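PDB 4A39: metallo-carboxypeptidase from Pseudomonas aeruginosa, which probably removes C-terminal residues from peptides or proteins as a zinc-dependent carboxypeptidase of the M14 family. Local coordinates for residues A[20-25]-A[51-56]; A[86-91]-A[118-123]; A[171-176]-A[210-215]; A[203-208]-A[375-380]. All coordinates share one frame; numbering follows the deposited sequence.

Contact 1 of 4, residues A[20-25]-A[51-56]; sequences FDSGNI and WFHFKV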
loop_
_atom_site.group_PDB
_atom_site.type_symbol
_atom_site.label_atom_id
_atom_site.label_comp_id
_atom_site.label_asym_id
_atom_site.label_seq_id
_atom_site.Cartn_x
_atom_site.Cartn_y
_atom_site.Cartn_z
ATOM N N PHE A 20 1.884 -12.865 15.698
ATOM C CA PHE A 20 1.107 -11.644 15.866
ATOM C C PHE A 20 0.659 -11.081 14.518
ATOM O O PHE A 20 1.059 -11.572 13.461
ATOM C CB PHE A 20 1.924 -10.597 16.639
ATOM C CG PHE A 20 3.331 -10.423 16.137
ATOM C CD1 PHE A 20 3.586 -9.755 14.941
ATOM C CD2 PHE A 20 4.406 -10.941 16.857
ATOM C CE1 PHE A 20 4.893 -9.606 14.471
ATOM C CE2 PHE A 20 5.714 -10.798 16.397
ATOM C CZ PHE A 20 5.959 -10.130 15.202
ATOM N N ASP A 21 -0.177 -10.049 14.574
ATOM C CA ASP A 21 -0.718 -9.393 13.384
ATOM C C ASP A 21 0.367 -9.045 12.360
ATOM O O ASP A 21 1.286 -8.283 12.659
ATOM C CB ASP A 21 -1.456 -8.121 13.810
ATOM C CG ASP A 21 -2.222 -7.473 12.674
ATOM O OD1 ASP A 21 -1.696 -7.427 11.543
ATOM O OD2 ASP A 21 -3.350 -6.992 12.920
ATOM N N SER A 22 0.236 -9.606 11.156
ATOM C CA SER A 22 1.159 -9.401 10.031
ATOM C C SER A 22 2.530 -10.034 10.218
ATOM O O SER A 22 3.458 -9.776 9.448
ATOM C CB SER A 22 1.327 -7.905 9.706
ATOM O OG SER A 22 2.201 -7.246 10.605
ATOM N N GLY A 23 2.661 -10.871 11.239
ATOM C CA GLY A 23 3.932 -11.529 11.464
ATOM C C GLY A 23 4.260 -12.527 10.366
ATOM O O GLY A 23 3.372 -13.182 9.818
ATOM N N ASN A 24 5.539 -12.628 10.026
ATOM C CA ASN A 24 5.987 -13.580 9.015
ATOM C C ASN A 24 7.470 -13.900 9.133
ATOM O O ASN A 24 8.331 -13.050 8.879
ATOM C CB ASN A 24 5.713 -13.070 7.593
ATOM C CG ASN A 24 6.131 -14.076 6.524
ATOM O OD1 ASN A 24 7.179 -14.715 6.636
ATOM N ND2 ASN A 24 5.322 -14.209 5.479
ATOM N N ILE A 25 7.757 -15.137 9.527
ATOM C CA ILE A 25 9.127 -15.621 9.635
ATOM C C ILE A 25 9.134 -17.056 10.147
ATOM O O ILE A 25 8.211 -17.484 10.845
ATOM C CB ILE A 25 9.986 -14.755 10.600
ATOM C CG1 ILE A 25 11.459 -14.813 10.182
ATOM C CG2 ILE A 25 9.873 -15.264 12.028
ATOM C CD1 ILE A 25 11.746 -14.095 8.886
ATOM N N TRP A 51 7.467 -10.235 2.003
ATOM C CA TRP A 51 7.196 -9.544 3.260
ATOM C C TRP A 51 7.610 -10.397 4.455
ATOM O O TRP A 51 7.381 -11.604 4.477
ATOM C CB TRP A 51 5.697 -9.198 3.365
ATOM C CG TRP A 51 5.257 -8.798 4.754
ATOM C CD1 TRP A 51 4.799 -9.628 5.742
ATOM C CD2 TRP A 51 5.300 -7.483 5.324
ATOM N NE1 TRP A 51 4.559 -8.910 6.890
ATOM C CE2 TRP A 51 4.861 -7.591 6.662
ATOM C CE3 TRP A 51 5.673 -6.222 4.835
ATOM C CZ2 TRP A 51 4.783 -6.485 7.520
ATOM C CZ3 TRP A 51 5.598 -5.120 5.689
ATOM C CH2 TRP A 51 5.156 -5.263 7.016
ATOM N N PHE A 52 8.252 -9.764 5.432
ATOM C CA PHE A 52 8.670 -10.443 6.654
ATOM C C PHE A 52 8.431 -9.474 7.802
ATOM O O PHE A 52 8.397 -8.262 7.600
ATOM C CB PHE A 52 10.153 -10.855 6.583
ATOM C CG PHE A 52 11.113 -9.702 6.441
ATOM C CD1 PHE A 52 11.589 -9.025 7.560
ATOM C CD2 PHE A 52 11.557 -9.309 5.182
ATOM C CE1 PHE A 52 12.499 -7.973 7.427
ATOM C CE2 PHE A 52 12.462 -8.262 5.033
ATOM C CZ PHE A 52 12.936 -7.590 6.161
ATOM N N HIS A 53 8.242 -10.018 8.998
ATOM C CA HIS A 53 7.990 -9.211 10.187
ATOM C C HIS A 53 8.147 -10.127 11.394
ATOM O O HIS A 53 7.396 -11.086 11.555
ATOM C CB HIS A 53 6.564 -8.638 10.127
ATOM C CG HIS A 53 6.210 -7.743 11.275
ATOM N ND1 HIS A 53 4.932 -7.267 11.473
ATOM C CD2 HIS A 53 6.960 -7.236 12.283
ATOM C CE1 HIS A 53 4.908 -6.507 12.553
ATOM N NE2 HIS A 53 6.126 -6.471 13.064
ATOM N N PHE A 54 9.131 -9.840 12.239
ATOM C CA PHE A 54 9.361 -10.659 13.420
ATOM C C PHE A 54 9.917 -9.866 14.588
ATOM O O PHE A 54 10.414 -8.750 14.423
ATOM C CB PHE A 54 10.312 -11.829 13.107
ATOM C CG PHE A 54 11.666 -11.406 12.602
ATOM C CD1 PHE A 54 11.879 -11.181 11.245
ATOM C CD2 PHE A 54 12.735 -11.242 13.487
ATOM C CE1 PHE A 54 13.138 -10.802 10.773
ATOM C CE2 PHE A 54 13.997 -10.862 13.023
ATOM C CZ PHE A 54 14.197 -10.643 11.662
ATOM N N LYS A 55 9.822 -10.453 15.776
ATOM C CA LYS A 55 10.319 -9.819 16.989
ATOM C C LYS A 55 11.441 -10.653 17.597
ATOM O O LYS A 55 11.398 -11.885 17.573
ATOM C CB LYS A 55 9.195 -9.668 18.022
ATOM C CG LYS A 55 8.077 -8.723 17.615
ATOM C CD LYS A 55 7.108 -8.508 18.772
ATOM C CE LYS A 55 5.915 -7.669 18.353
ATOM N NZ LYS A 55 4.963 -7.457 19.483
ATOM N N VAL A 56 12.454 -9.972 18.123
ATOM C CA VAL A 56 13.577 -10.645 18.770
ATOM C C VAL A 56 13.564 -10.208 20.232
ATOM O O VAL A 56 13.417 -9.025 20.528
ATOM C CB VAL A 56 14.933 -10.242 18.141
ATOM C CG1 VAL A 56 16.053 -11.100 18.720
ATOM C CG2 VAL A 56 14.879 -10.405 16.628
#
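A type II beta turn, Phe20 to Gly23, docks on the start of strand 53-57, and Ser22 does the gripping, its carbonyl and small hydroxyl each serving one ring N-H. Ser22 O lies in the indole plane and takes an almost straight bond (172°) from Trp51 NE1 at 2.9 Å. Ser22 OG receives the ND1 proton of His53, also at 2.9 Å and in the imidazole plane. Over the middle of the imidazole stands Phe20 CE1, 3.6 Å from His53 CE1, in a T-shaped stack with planes at 65°. With CG between its backbone N and carbonyl carbon (chi1 47°), Phe20 turns an edge to His53 and gives one face to Lys55, whose CE lies 4.0 Å from the ring centroid and NZ in cation-pi contact. Asn24 and His53 form a single antiparallel hydrogen-bonded pair; the side-chain amide of Asn24 is held by Arg41 N at OD1 and by Gly228 O at ND2. Trp51 stacks on His184, sequence neighbour of the zinc ligand Glu183; the Trp51 and Glu183 side chains are about 8 Å apart. Bonds from Ser22 to Phe226 and Asn24 to Gly228 place this turn at the seam between N-terminal and catalytic domains.

Contact 2 of 4, residues A[86-91]-A[118-123]; sequences AVASYD and VRFAYF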
loop_
_atom_site.group_PDB
_atom_site.type_symbol
_atom_site.label_atom_id
_atom_site.label_comp_id
_atom_site.label_asym_id
_atom_site.label_seq_id
_atom_site.Cartn_x
_atom_site.Cartn_y
_atom_site.Cartn_z
ATOM N N ALA A 86 16.682 -3.260 5.420
ATOM C CA ALA A 86 15.612 -3.693 6.317
ATOM C C ALA A 86 15.252 -2.613 7.332
ATOM O O ALA A 86 16.084 -1.776 7.677
ATOM C CB ALA A 86 16.030 -4.961 7.049
ATOM N N VAL A 87 14.012 -2.648 7.814
ATOM C CA VAL A 87 13.543 -1.675 8.791
ATOM C C VAL A 87 13.435 -2.347 10.159
ATOM O O VAL A 87 13.106 -3.532 10.257
ATOM C CB VAL A 87 12.160 -1.111 8.391
ATOM C CG1 VAL A 87 11.926 0.220 9.070
ATOM C CG2 VAL A 87 12.072 -0.968 6.877
ATOM N N ALA A 88 13.711 -1.586 11.212
ATOM C CA ALA A 88 13.657 -2.114 12.570
ATOM C C ALA A 88 13.059 -1.095 13.528
ATOM O O ALA A 88 12.947 0.086 13.202
ATOM C CB ALA A 88 15.056 -2.497 13.031
ATOM N N SER A 89 12.671 -1.561 14.713
ATOM C CA SER A 89 12.102 -0.685 15.729
ATOM C C SER A 89 12.170 -1.320 17.109
ATOM O O SER A 89 11.905 -2.508 17.265
ATOM C CB SER A 89 10.645 -0.364 15.405
ATOM O OG SER A 89 10.069 0.412 16.441
ATOM N N TYR A 90 12.521 -0.522 18.112
ATOM C CA TYR A 90 12.593 -1.027 19.477
ATOM C C TYR A 90 11.219 -0.972 20.133
ATOM O O TYR A 90 10.884 -1.831 20.951
ATOM C CB TYR A 90 13.556 -0.189 20.326
ATOM C CG TYR A 90 15.006 -0.268 19.927
ATOM C CD1 TYR A 90 15.705 -1.472 19.990
ATOM C CD2 TYR A 90 15.687 0.870 19.488
ATOM C CE1 TYR A 90 17.051 -1.541 19.628
ATOM C CE2 TYR A 90 17.028 0.812 19.124
ATOM C CZ TYR A 90 17.705 -0.394 19.197
ATOM O OH TYR A 90 19.036 -0.455 18.840
ATOM N N ASP A 91 10.425 0.032 19.761
ATOM C CA ASP A 91 9.110 0.229 20.365
ATOM C C ASP A 91 7.879 0.014 19.496
ATOM O O ASP A 91 6.766 -0.079 20.015
ATOM C CB ASP A 91 9.030 1.634 20.980
ATOM C CG ASP A 91 9.355 2.736 19.985
ATOM O OD1 ASP A 91 9.341 2.471 18.766
ATOM O OD2 ASP A 91 9.614 3.876 20.424
ATOM N N VAL A 118 13.820 -6.045 19.864
ATOM C CA VAL A 118 13.650 -5.239 18.668
ATOM C C VAL A 118 12.809 -5.994 17.644
ATOM O O VAL A 118 12.748 -7.225 17.663
ATOM C CB VAL A 118 15.029 -4.900 18.044
ATOM C CG1 VAL A 118 15.636 -6.143 17.402
ATOM C CG2 VAL A 118 14.884 -3.779 17.044
ATOM N N ARG A 119 12.142 -5.255 16.763
ATOM C CA ARG A 119 11.330 -5.857 15.715
ATOM C C ARG A 119 11.915 -5.478 14.355
ATOM O O ARG A 119 12.482 -4.398 14.206
ATOM C CB ARG A 119 9.878 -5.353 15.776
ATOM C CG ARG A 119 9.135 -5.616 17.079
ATOM C CD ARG A 119 9.034 -4.364 17.954
ATOM N NE ARG A 119 8.319 -4.655 19.193
ATOM C CZ ARG A 119 7.002 -4.796 19.282
ATOM N NH1 ARG A 119 6.240 -4.658 18.204
ATOM N NH2 ARG A 119 6.452 -5.111 20.447
ATOM N N PHE A 120 11.799 -6.380 13.382
ATOM C CA PHE A 120 12.258 -6.119 12.020
ATOM C C PHE A 120 11.088 -6.382 11.085
ATOM O O PHE A 120 10.275 -7.280 11.334
ATOM C CB PHE A 120 13.420 -7.039 11.612
ATOM C CG PHE A 120 14.702 -6.766 12.335
ATOM C CD1 PHE A 120 15.607 -5.839 11.831
ATOM C CD2 PHE A 120 15.021 -7.448 13.505
ATOM C CE1 PHE A 120 16.810 -5.597 12.474
ATOM C CE2 PHE A 120 16.225 -7.214 14.156
ATOM C CZ PHE A 120 17.122 -6.286 13.639
ATOM N N ALA A 121 10.991 -5.590 10.022
ATOM C CA ALA A 121 9.921 -5.768 9.048
ATOM C C ALA A 121 10.364 -5.276 7.678
ATOM O O ALA A 121 11.339 -4.534 7.563
ATOM C CB ALA A 121 8.661 -5.028 9.491
ATOM N N TYR A 122 9.643 -5.692 6.642
ATOM C CA TYR A 122 9.975 -5.300 5.275
ATOM C C TYR A 122 9.599 -3.835 5.052
ATOM O O TYR A 122 10.193 -3.146 4.215
ATOM C CB TYR A 122 9.255 -6.228 4.290
ATOM C CG TYR A 122 9.675 -6.091 2.840
ATOM C CD1 TYR A 122 11.004 -5.814 2.492
ATOM C CD2 TYR A 122 8.750 -6.273 1.813
ATOM C CE1 TYR A 122 11.396 -5.721 1.156
ATOM C CE2 TYR A 122 9.131 -6.183 0.477
ATOM C CZ TYR A 122 10.453 -5.906 0.154
ATOM O OH TYR A 122 10.828 -5.811 -1.171
ATOM N N PHE A 123 8.604 -3.373 5.802
ATOM C CA PHE A 123 8.160 -1.978 5.768
ATOM C C PHE A 123 7.427 -1.717 7.081
ATOM O O PHE A 123 6.962 -2.656 7.725
ATOM C CB PHE A 123 7.205 -1.702 4.596
ATOM C CG PHE A 123 7.011 -0.232 4.316
ATOM C CD1 PHE A 123 7.943 0.471 3.557
ATOM C CD2 PHE A 123 5.923 0.457 4.847
ATOM C CE1 PHE A 123 7.792 1.839 3.335
ATOM C CE2 PHE A 123 5.765 1.827 4.630
ATOM C CZ PHE A 123 6.701 2.517 3.873
#
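Ala88 CB rests against Phe120 CD1 at 3.6 Å, the apolar centre on one face of the sheet, and Val118 CG2 borders it more loosely. Ala88 and Phe120 are a non-hydrogen-bonded antiparallel pair, their CA atoms 4.3 Å apart, and a methyl suits a place so close to a phenyl ring that also meets Phe67 and Phe54. In Val118 the branch opposite the backbone N, CG2, is the one that meets Tyr90 CD1, at 3.8 Å; the hydroxyl of that tyrosine goes on to Glu114 N. Two hydrogen-bonded pairs, Val87 with Ala121 and Ser89 with Arg119, flank the central pair, from 2.8 Å for Arg119 N to Ser89 O up to 3.3 Å for Val87 N to Ala121 O. Strand 118-121 thus lies between 53-57 and 87-89 in the antiparallel part of the N-terminal domain's mixed sheet. On the opposite face Arg119 bends at chi2 (103°), bringing CD to 3.5 Å from Ser89 O, while Ser89 OG is satisfied by Gly92 N and Arg94 O. The chemistry implies a two-sided pair: Ala88 and Phe120 make one face apolar, and the other is mixed, aliphatic at Val87 and Ala121, with a serine hydroxyl and the arginine chain near the turn.

Contact 3 of 4, residues A[171-176]-A[210-215]; sequences LKLWVI and EKADLY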
loop_
_atom_site.group_PDB
_atom_site.type_symbol
_atom_site.label_atom_id
_atom_site.label_comp_id
_atom_site.label_asym_id
_atom_site.label_seq_id
_atom_site.Cartn_x
_atom_site.Cartn_y
_atom_site.Cartn_z
ATOM N N LEU A 171 -19.563 14.487 -8.469
ATOM C CA LEU A 171 -18.436 13.617 -8.794
ATOM C C LEU A 171 -18.169 12.585 -7.704
ATOM O O LEU A 171 -18.372 12.854 -6.523
ATOM C CB LEU A 171 -17.174 14.457 -9.030
ATOM C CG LEU A 171 -17.243 15.452 -10.192
ATOM C CD1 LEU A 171 -15.957 16.252 -10.263
ATOM C CD2 LEU A 171 -17.480 14.707 -11.498
ATOM N N LYS A 172 -17.720 11.400 -8.114
ATOM C CA LYS A 172 -17.404 10.316 -7.184
ATOM C C LYS A 172 -15.939 9.952 -7.361
ATOM O O LYS A 172 -15.555 9.396 -8.389
ATOM C CB LYS A 172 -18.261 9.078 -7.471
ATOM C CG LYS A 172 -19.754 9.285 -7.298
ATOM C CD LYS A 172 -20.321 10.207 -8.355
ATOM C CE LYS A 172 -20.477 9.504 -9.689
ATOM N NZ LYS A 172 -21.127 10.416 -10.675
ATOM N N LEU A 173 -15.122 10.269 -6.360
ATOM C CA LEU A 173 -13.690 9.988 -6.431
ATOM C C LEU A 173 -13.347 8.783 -5.559
ATOM O O LEU A 173 -13.459 8.841 -4.331
ATOM C CB LEU A 173 -12.900 11.213 -5.970
ATOM C CG LEU A 173 -13.368 12.569 -6.508
ATOM C CD1 LEU A 173 -12.378 13.628 -6.061
ATOM C CD2 LEU A 173 -13.482 12.548 -8.025
ATOM N N TRP A 174 -12.923 7.700 -6.205
ATOM C CA TRP A 174 -12.586 6.467 -5.506
ATOM C C TRP A 174 -11.107 6.221 -5.260
ATOM O O TRP A 174 -10.268 6.392 -6.154
ATOM C CB TRP A 174 -13.137 5.265 -6.275
ATOM C CG TRP A 174 -14.627 5.178 -6.322
ATOM C CD1 TRP A 174 -15.487 6.019 -6.973
ATOM C CD2 TRP A 174 -15.435 4.169 -5.712
ATOM N NE1 TRP A 174 -16.786 5.590 -6.805
ATOM C CE2 TRP A 174 -16.781 4.455 -6.036
ATOM C CE3 TRP A 174 -15.152 3.046 -4.920
ATOM C CZ2 TRP A 174 -17.844 3.658 -5.597
ATOM C CZ3 TRP A 174 -16.209 2.252 -4.482
ATOM C CH2 TRP A 174 -17.540 2.563 -4.824
ATOM N N VAL A 175 -10.805 5.788 -4.041
ATOM C CA VAL A 175 -9.440 5.453 -3.654
ATOM C C VAL A 175 -9.487 4.182 -2.812
ATOM O O VAL A 175 -10.138 4.161 -1.762
ATOM C CB VAL A 175 -8.801 6.566 -2.804
ATOM C CG1 VAL A 175 -7.354 6.209 -2.493
ATOM C CG2 VAL A 175 -8.874 7.887 -3.549
ATOM N N ILE A 176 -8.831 3.124 -3.287
ATOM C CA ILE A 176 -8.781 1.865 -2.546
ATOM C C ILE A 176 -7.316 1.512 -2.296
ATOM O O ILE A 176 -6.430 1.886 -3.078
ATOM C CB ILE A 176 -9.494 0.709 -3.299
ATOM C CG1 ILE A 176 -8.710 0.311 -4.546
ATOM C CG2 ILE A 176 -10.914 1.140 -3.674
ATOM C CD1 ILE A 176 -9.298 -0.884 -5.261
ATOM N N GLU A 210 -17.068 20.541 -2.483
ATOM C CA GLU A 210 -18.271 21.246 -2.907
ATOM C C GLU A 210 -18.712 20.618 -4.225
ATOM O O GLU A 210 -19.879 20.710 -4.613
ATOM C CB GLU A 210 -17.999 22.741 -3.125
ATOM C CG GLU A 210 -17.859 23.562 -1.855
ATOM C CD GLU A 210 -17.667 25.045 -2.134
ATOM O OE1 GLU A 210 -16.699 25.403 -2.840
ATOM O OE2 GLU A 210 -18.483 25.855 -1.647
ATOM N N LYS A 211 -17.773 19.962 -4.900
ATOM C CA LYS A 211 -18.048 19.341 -6.188
ATOM C C LYS A 211 -17.878 17.827 -6.223
ATOM O O LYS A 211 -18.309 17.178 -7.173
ATOM C CB LYS A 211 -17.154 19.975 -7.253
ATOM C CG LYS A 211 -17.311 21.483 -7.329
ATOM C CD LYS A 211 -16.295 22.128 -8.252
ATOM C CE LYS A 211 -16.507 23.635 -8.292
ATOM N NZ LYS A 211 -15.572 24.308 -9.232
ATOM N N ALA A 212 -17.264 17.255 -5.193
ATOM C CA ALA A 212 -17.057 15.815 -5.188
ATOM C C ALA A 212 -17.159 15.143 -3.830
ATOM O O ALA A 212 -16.981 15.777 -2.791
ATOM C CB ALA A 212 -15.700 15.498 -5.805
ATOM N N ASP A 213 -17.469 13.849 -3.862
ATOM C CA ASP A 213 -17.552 13.023 -2.664
ATOM C C ASP A 213 -16.409 12.023 -2.791
ATOM O O ASP A 213 -16.029 11.647 -3.902
ATOM C CB ASP A 213 -18.859 12.229 -2.599
ATOM C CG ASP A 213 -20.077 13.103 -2.399
ATOM O OD1 ASP A 213 -19.930 14.256 -1.950
ATOM O OD2 ASP A 213 -21.192 12.614 -2.677
ATOM N N LEU A 214 -15.861 11.589 -1.663
ATOM C CA LEU A 214 -14.781 10.614 -1.701
ATOM C C LEU A 214 -15.297 9.252 -1.260
ATOM O O LEU A 214 -16.021 9.147 -0.270
ATOM C CB LEU A 214 -13.636 11.044 -0.784
ATOM C CG LEU A 214 -13.110 12.468 -0.972
ATOM C CD1 LEU A 214 -11.976 12.701 0.009
ATOM C CD2 LEU A 214 -12.639 12.681 -2.404
ATOM N N TYR A 215 -14.942 8.223 -2.027
ATOM C CA TYR A 215 -15.313 6.839 -1.732
ATOM C C TYR A 215 -13.978 6.173 -1.412
ATOM O O TYR A 215 -13.134 5.988 -2.295
ATOM C CB TYR A 215 -15.976 6.197 -2.951
ATOM C CG TYR A 215 -17.374 6.723 -3.221
ATOM C CD1 TYR A 215 -17.573 8.011 -3.716
ATOM C CD2 TYR A 215 -18.495 5.937 -2.964
ATOM C CE1 TYR A 215 -18.856 8.505 -3.951
ATOM C CE2 TYR A 215 -19.787 6.421 -3.198
ATOM C CZ TYR A 215 -19.956 7.703 -3.692
ATOM O OH TYR A 215 -21.225 8.179 -3.945
#
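Trp174 and Tyr215 share one choice of torsions: each CG lies opposite its carbonyl carbon (chi1 -66° and -72°), and with nearly equal chi2 values the two flat groups rise from the same sheet face almost parallel. The result is an offset stack, the five-membered ring of Trp174 and the ring of Tyr215 having centroids 4.6 Å apart and planes 14° apart. Tyr215 CB sits over the indole, 3.6 Å from the centroid of that five-membered ring, as a CH-pi contact. Lys172 lies alongside the tyrosine, its CG 3.6 Å from Tyr215 CE1, and then bends so that NZ can pair with Asp267. On the other face Leu171, Leu173, Ala212 and Leu214 interlock; Leu173 CD1 meets Leu214 CD2 at 3.8 Å, and the small Ala212 has its CB 3.8 Å from Leu173 CG. Five backbone bonds join the segments, four between the parallel strands and one from Leu171 N to Lys211 O just before the second strand. As helices 185-196 and 203-211 come between the two strands along the chain, the unit is a beta-alpha-beta crossover of the catalytic domain. Polar ends are met outside the pair: Trp174 NE1 by Gly265 O, Tyr215 OH by Arg162, Asp213 by Arg164. The chemistry therefore implies an amphipathic division, an all-aliphatic face suited to packing beneath helices and an aromatic face whose polar groups find partners.

Contact 4 of 4, residues A[203-208]-A[375-380]; sequences TEMQRL and DVLSTL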
loop_
_atom_site.group_PDB
_atom_site.type_symbol
_atom_site.label_atom_id
_atom_site.label_comp_id
_atom_site.label_asym_id
_atom_site.label_seq_id
_atom_site.Cartn_x
_atom_site.Cartn_y
_atom_site.Cartn_z
ATOM N N THR A 203 -9.186 25.246 2.939
ATOM C CA THR A 203 -9.786 25.812 1.738
ATOM C C THR A 203 -9.769 24.886 0.520
ATOM O O THR A 203 -10.747 24.826 -0.226
ATOM C CB THR A 203 -9.102 27.135 1.371
ATOM O OG1 THR A 203 -9.217 28.035 2.475
ATOM C CG2 THR A 203 -9.758 27.758 0.149
ATOM N N GLU A 204 -8.668 24.165 0.321
ATOM C CA GLU A 204 -8.575 23.255 -0.821
ATOM C C GLU A 204 -9.607 22.138 -0.748
ATOM O O GLU A 204 -10.175 21.743 -1.763
ATOM C CB GLU A 204 -7.186 22.625 -0.915
ATOM C CG GLU A 204 -6.055 23.611 -1.159
ATOM C CD GLU A 204 -4.780 22.913 -1.584
ATOM O OE1 GLU A 204 -4.439 21.879 -0.973
ATOM O OE2 GLU A 204 -4.119 23.398 -2.526
ATOM N N MET A 205 -9.843 21.618 0.455
ATOM C CA MET A 205 -10.809 20.539 0.634
ATOM C C MET A 205 -12.246 21.050 0.569
ATOM O O MET A 205 -13.164 20.311 0.233
ATOM C CB MET A 205 -10.562 19.812 1.956
ATOM C CG MET A 205 -9.291 18.965 1.976
ATOM S SD MET A 205 -9.200 17.759 0.628
ATOM C CE MET A 205 -8.186 18.638 -0.563
ATOM N N GLN A 206 -12.435 22.325 0.890
ATOM C CA GLN A 206 -13.766 22.913 0.847
ATOM C C GLN A 206 -14.147 23.006 -0.626
ATOM O O GLN A 206 -15.271 22.680 -1.013
ATOM C CB GLN A 206 -13.734 24.301 1.500
ATOM C CG GLN A 206 -15.088 24.861 1.920
ATOM C CD GLN A 206 -14.955 26.084 2.812
ATOM O OE1 GLN A 206 -13.846 26.605 3.022
ATOM N NE2 GLN A 206 -16.089 26.553 3.347
ATOM N N ARG A 207 -13.189 23.429 -1.447
ATOM C CA ARG A 207 -13.411 23.560 -2.881
ATOM C C ARG A 207 -13.649 22.191 -3.503
ATOM O O ARG A 207 -14.560 22.014 -4.309
ATOM C CB ARG A 207 -12.204 24.215 -3.554
ATOM C CG ARG A 207 -11.899 25.635 -3.094
ATOM C CD ARG A 207 -10.779 26.232 -3.937
ATOM N NE ARG A 207 -10.381 27.567 -3.494
ATOM C CZ ARG A 207 -9.474 28.319 -4.114
ATOM N NH1 ARG A 207 -8.870 27.868 -5.206
ATOM N NH2 ARG A 207 -9.170 29.522 -3.641
ATOM N N LEU A 208 -12.826 21.219 -3.122
ATOM C CA LEU A 208 -12.950 19.870 -3.658
ATOM C C LEU A 208 -14.262 19.188 -3.288
ATOM O O LEU A 208 -14.920 18.593 -4.140
ATOM C CB LEU A 208 -11.778 19.003 -3.186
ATOM C CG LEU A 208 -11.813 17.519 -3.577
ATOM C CD1 LEU A 208 -11.925 17.380 -5.088
ATOM C CD2 LEU A 208 -10.557 16.829 -3.069
ATOM N N ASP A 375 -0.973 15.144 -0.242
ATOM C CA ASP A 375 -0.620 15.901 -1.437
ATOM C C ASP A 375 -1.480 15.473 -2.619
ATOM O O ASP A 375 -1.739 16.263 -3.528
ATOM C CB ASP A 375 0.869 15.750 -1.769
ATOM C CG ASP A 375 1.765 16.433 -0.747
ATOM O OD1 ASP A 375 1.344 17.470 -0.184
ATOM O OD2 ASP A 375 2.892 15.950 -0.518
ATOM N N VAL A 376 -1.923 14.221 -2.609
ATOM C CA VAL A 376 -2.788 13.738 -3.675
ATOM C C VAL A 376 -4.124 14.477 -3.569
ATOM O O VAL A 376 -4.730 14.831 -4.581
ATOM C CB VAL A 376 -3.017 12.211 -3.565
ATOM C CG1 VAL A 376 -4.220 11.796 -4.404
ATOM C CG2 VAL A 376 -1.775 11.468 -4.050
ATOM N N LEU A 377 -4.582 14.717 -2.344
ATOM C CA LEU A 377 -5.836 15.434 -2.149
ATOM C C LEU A 377 -5.711 16.837 -2.730
ATOM O O LEU A 377 -6.648 17.341 -3.344
ATOM C CB LEU A 377 -6.202 15.503 -0.662
ATOM C CG LEU A 377 -6.800 14.222 -0.073
ATOM C CD1 LEU A 377 -7.051 14.397 1.417
ATOM C CD2 LEU A 377 -8.100 13.897 -0.792
ATOM N N SER A 378 -4.549 17.459 -2.542
ATOM C CA SER A 378 -4.320 18.797 -3.081
ATOM C C SER A 378 -4.403 18.757 -4.603
ATOM O O SER A 378 -4.958 19.663 -5.228
ATOM C CB SER A 378 -2.945 19.327 -2.662
ATOM O OG SER A 378 -2.922 19.672 -1.288
ATOM N N THR A 379 -3.848 17.702 -5.192
ATOM C CA THR A 379 -3.855 17.539 -6.641
ATOM C C THR A 379 -5.280 17.373 -7.166
ATOM O O THR A 379 -5.648 17.966 -8.183
ATOM C CB THR A 379 -2.994 16.325 -7.062
ATOM O OG1 THR A 379 -1.633 16.559 -6.670
ATOM C CG2 THR A 379 -3.054 16.113 -8.574
ATOM N N LEU A 380 -6.083 16.576 -6.470
ATOM C CA LEU A 380 -7.464 16.361 -6.889
ATOM C C LEU A 380 -8.279 17.647 -6.804
ATOM O O LEU A 380 -9.201 17.860 -7.597
ATOM C CB LEU A 380 -8.126 15.276 -6.032
ATOM C CG LEU A 380 -7.532 13.867 -6.132
ATOM C CD1 LEU A 380 -8.317 12.926 -5.232
ATOM C CD2 LEU A 380 -7.568 13.382 -7.575
#
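Glu204 and Met205 of helix 203-211 meet Leu377 and Ser378 of helix 366-383 in a helix-helix packing on one side of the catalytic alpha/beta domain, the axes of the two segments 9.4 Å apart and inclined at 50°. The apolar contacts come from flexible or branched chains. Met205 bends at chi2 and again at chi3 (97°), which brings its methyl CE to 3.7 Å from Leu377 CB, the two side chains crossing at about a right angle. Leu208 straddles the next turn, with CD2 at 4.1 Å from Leu380 CB and CD1 at 3.7 Å from Leu380 O; its branched end suits a groove between Leu377 and Leu380. The polar contact lies at the margin, where a long acid can reach a small hydroxyl. Arg196 joins it, forming a salt bridge with Glu204 and a hydrogen bond with Ser378, which probably keeps the carboxylate ionised. Within this cluster Ser378 OG donates to the syn lone pair of Glu204 OE1 at 2.7 Å.

Contacts 1 and 2 share the sheet of the N-terminal domain, where strands 53-57 and 118-121 are neighbours; contacts 3 and 4 lie in the catalytic domain, their centres about 35 and 36 Å from that of contact 1. All four are mostly buried with a partly exposed margin: Phe20 and Lys55, Tyr90 and Arg119, Lys172 and Lys211, and Glu204 in turn. Contacts 3 and 4 both use helix 203-211: Leu173 of the first touches Leu208 and Leu380 of the second, so strand and helices share one aliphatic layer. Backbone bonding dominates the regular strand pairs, antiparallel in contact 2 and parallel in contact 3, whereas contact 1 relies mainly on side chains around a turn, and contact 4 has no backbone bond across it.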